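Local coordinates for MW1564 protein (Staphylococcus aureus, PDB 3NTV) that probably transfers a methyl group from S-adenosylmethionine to a hydroxyl group of an acceptor, as a putative caffeoyl-CoA O-methyltransferase with a Rossmann-like fold, at residues Met197-Lys200 / Val201-Asn205. Sequence-based numbering, arbitrary orientation.
Sequences MVKK and VQDYN
The last torsion of K199 (chi4 -71°) and the first of D203 (chi1 -72°) bring ammonium and carboxylate together. The lysine starts from a skewed first torsion (chi1 -148°), stays extended through the next two, and turns only at the end, which swings NZ to D203. In D203, CG lies beside the backbone N and anti to the carbonyl carbon, which sets the carboxylate toward the preceding turn. K199 NZ reaches D203 OD2 at 2.9 Å and takes its syn lone pair, on the side of OD1. This is an i to i+4 salt bridge across one turn of helix 192-209. K199 O accepts the D203 N hydrogen bond, and D203 CG lies 3.2 Å from K199 O. The ammonium probably offsets this crowding of acceptor oxygens.

The backbone bonds are regular. Q202 N gives V198 O a 2.8 Å bond, and Y204 N meets K200 O at 2.9 Å. V198 and Q202 run side by side. V201 CG2 packs 3.4 Å from M197 O, the acceptor of the V201 N hydrogen bond.

K200 NZ hydrogen-bonds to A151 O and A153 O, and Y204 OH to T174 OG1. N205 ND2 hydrogen-bonds to V177 O and to Y28 OH of the second subunit; Q202 packs on that tyrosine. The helix therefore joins the Rossmann-like core to the dimer partner. The ion pair probably neutralises K199 and D203 locally, while main-chain carbonyls hold the K200 ammonium.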
HETATM    1  N   MSE A 197       9.094  20.521  12.202  1.00 19.95           N
HETATM    2  CA  MSE A 197       8.246  19.662  11.367  1.00 18.50           C
HETATM    3  C   MSE A 197       8.333  18.200  11.761  1.00 21.22           C
HETATM    4  O   MSE A 197       7.315  17.508  11.791  1.00 20.09           O
HETATM    5  CB  MSE A 197       8.565  19.860   9.884  1.00 20.07           C
HETATM    6  CG  MSE A 197       8.270  21.276   9.392  1.00 25.15           C
HETATM    7 SE   MSE A 197       6.361  21.756   9.491  0.70 31.56          SE
HETATM    8  CE  MSE A 197       6.423  22.827  11.147  1.00 29.30           C
ATOM      9  N   VAL A 198       9.549  17.722  12.082  1.00 17.34           N
ATOM     10  CA  VAL A 198       9.760  16.341  12.543  1.00 16.47           C
ATOM     11  C   VAL A 198       8.963  16.149  13.841  1.00 19.67           C
ATOM     12  O   VAL A 198       8.246  15.155  13.969  1.00 18.41           O
ATOM     13  CB  VAL A 198      11.265  16.006  12.679  1.00 19.96           C
ATOM     14  CG1 VAL A 198      11.486  14.680  13.421  1.00 20.23           C
ATOM     15  CG2 VAL A 198      11.941  15.956  11.316  1.00 19.81           C
ATOM     16  N   LYS A 199       9.040  17.123  14.782  1.00 17.53           N
ATOM     17  CA  LYS A 199       8.288  17.033  16.033  1.00 17.82           C
ATOM     18  C   LYS A 199       6.779  16.956  15.777  1.00 21.06           C
ATOM     19  O   LYS A 199       6.098  16.138  16.387  1.00 20.17           O
ATOM     20  CB  LYS A 199       8.612  18.233  16.950  1.00 21.89           C
ATOM     21  CG  LYS A 199       8.555  17.880  18.429  1.00 42.50           C
ATOM     22  CD  LYS A 199       8.180  19.074  19.303  1.00 53.23           C
ATOM     23  CE  LYS A 199       7.819  18.658  20.714  1.00 64.37           C
ATOM     24  NZ  LYS A 199       6.511  17.949  20.781  1.00 68.82           N
ATOM     25  N   LYS A 200       6.261  17.800  14.871  1.00 17.86           N
ATOM     26  CA  LYS A 200       4.839  17.813  14.529  1.00 16.62           C
ATOM     27  C   LYS A 200       4.397  16.448  13.949  1.00 18.96           C
ATOM     28  O   LYS A 200       3.381  15.911  14.370  1.00 18.52           O
ATOM     29  CB  LYS A 200       4.557  18.934  13.500  1.00 19.61           C
ATOM     30  CG  LYS A 200       3.078  19.045  13.107  1.00 23.89           C
ATOM     31  CD  LYS A 200       2.906  19.793  11.771  1.00 27.17           C
ATOM     32  CE  LYS A 200       3.075  21.275  11.915  1.00 33.23           C
ATOM     33  NZ  LYS A 200       2.727  21.978  10.646  1.00 28.89           N
ATOM     34  N   VAL A 201       5.170  15.910  13.016  1.00 16.95           N
ATOM     35  CA  VAL A 201       4.862  14.649  12.326  1.00 16.60           C
ATOM     36  C   VAL A 201       4.927  13.491  13.311  1.00 19.93           C
ATOM     37  O   VAL A 201       4.021  12.655  13.346  1.00 19.37           O
ATOM     38  CB  VAL A 201       5.768  14.476  11.080  1.00 21.14           C
ATOM     39  CG1 VAL A 201       5.718  13.065  10.538  1.00 21.56           C
ATOM     40  CG2 VAL A 201       5.363  15.470   9.984  1.00 20.12           C
ATOM     41  N   GLN A 202       5.975  13.467  14.157  1.00 17.27           N
ATOM     42  CA  GLN A 202       6.068  12.418  15.169  1.00 16.01           C
ATOM     43  C   GLN A 202       4.900  12.470  16.128  1.00 18.06           C
ATOM     44  O   GLN A 202       4.344  11.409  16.437  1.00 17.92           O
ATOM     45  CB  GLN A 202       7.411  12.462  15.905  1.00 16.42           C
ATOM     46  CG  GLN A 202       8.601  12.055  15.012  1.00 19.48           C
ATOM     47  CD  GLN A 202       9.949  12.189  15.709  1.00 28.72           C
ATOM     48  OE1 GLN A 202      10.986  11.751  15.190  1.00 28.18           O
ATOM     49  NE2 GLN A 202       9.997  12.878  16.835  1.00 28.71           N
ATOM     50  N   ASP A 203       4.513  13.688  16.601  1.00 17.74           N
ATOM     51  CA  ASP A 203       3.348  13.854  17.477  1.00 17.97           C
ATOM     52  C   ASP A 203       2.070  13.363  16.770  1.00 21.00           C
ATOM     53  O   ASP A 203       1.258  12.677  17.382  1.00 19.79           O
ATOM     54  CB  ASP A 203       3.181  15.323  17.909  1.00 20.67           C
ATOM     55  CG  ASP A 203       4.225  15.780  18.913  1.00 34.06           C
ATOM     56  OD1 ASP A 203       5.008  14.918  19.401  1.00 34.51           O
ATOM     57  OD2 ASP A 203       4.265  16.993  19.215  1.00 39.86           O
ATOM     58  N   TYR A 204       1.892  13.734  15.488  1.00 18.33           N
ATOM     59  CA  TYR A 204       0.730  13.303  14.698  1.00 16.64           C
ATOM     60  C   TYR A 204       0.663  11.782  14.636  1.00 18.42           C
ATOM     61  O   TYR A 204      -0.400  11.228  14.885  1.00 18.78           O
ATOM     62  CB  TYR A 204       0.793  13.899  13.271  1.00 17.31           C
ATOM     63  CG  TYR A 204      -0.339  13.455  12.369  1.00 15.85           C
ATOM     64  CD1 TYR A 204      -1.495  14.221  12.240  1.00 16.95           C
ATOM     65  CD2 TYR A 204      -0.266  12.256  11.663  1.00 15.74           C
ATOM     66  CE1 TYR A 204      -2.544  13.817  11.409  1.00 16.78           C
ATOM     67  CE2 TYR A 204      -1.311  11.841  10.834  1.00 16.30           C
ATOM     68  CZ  TYR A 204      -2.439  12.637  10.694  1.00 20.70           C
ATOM     69  OH  TYR A 204      -3.473  12.279   9.857  1.00 18.78           O
ATOM     70  N   ASN A 205       1.770  11.122  14.285  1.00 16.01           N
ATOM     71  CA  ASN A 205       1.799   9.651  14.180  1.00 16.15           C
ATOM     72  C   ASN A 205       1.394   8.948  15.478  1.00 20.60           C
ATOM     73  O   ASN A 205       0.575   8.031  15.456  1.00 19.72           O
ATOM     74  CB  ASN A 205       3.146   9.167  13.690  1.00 18.05           C
ATOM     75  CG  ASN A 205       3.456   9.620  12.284  1.00 22.28           C
ATOM     76  OD1 ASN A 205       2.560  10.018  11.505  1.00 20.20           O
ATOM     77  ND2 ASN A 205       4.727   9.635  11.946  1.00 16.60           N
TER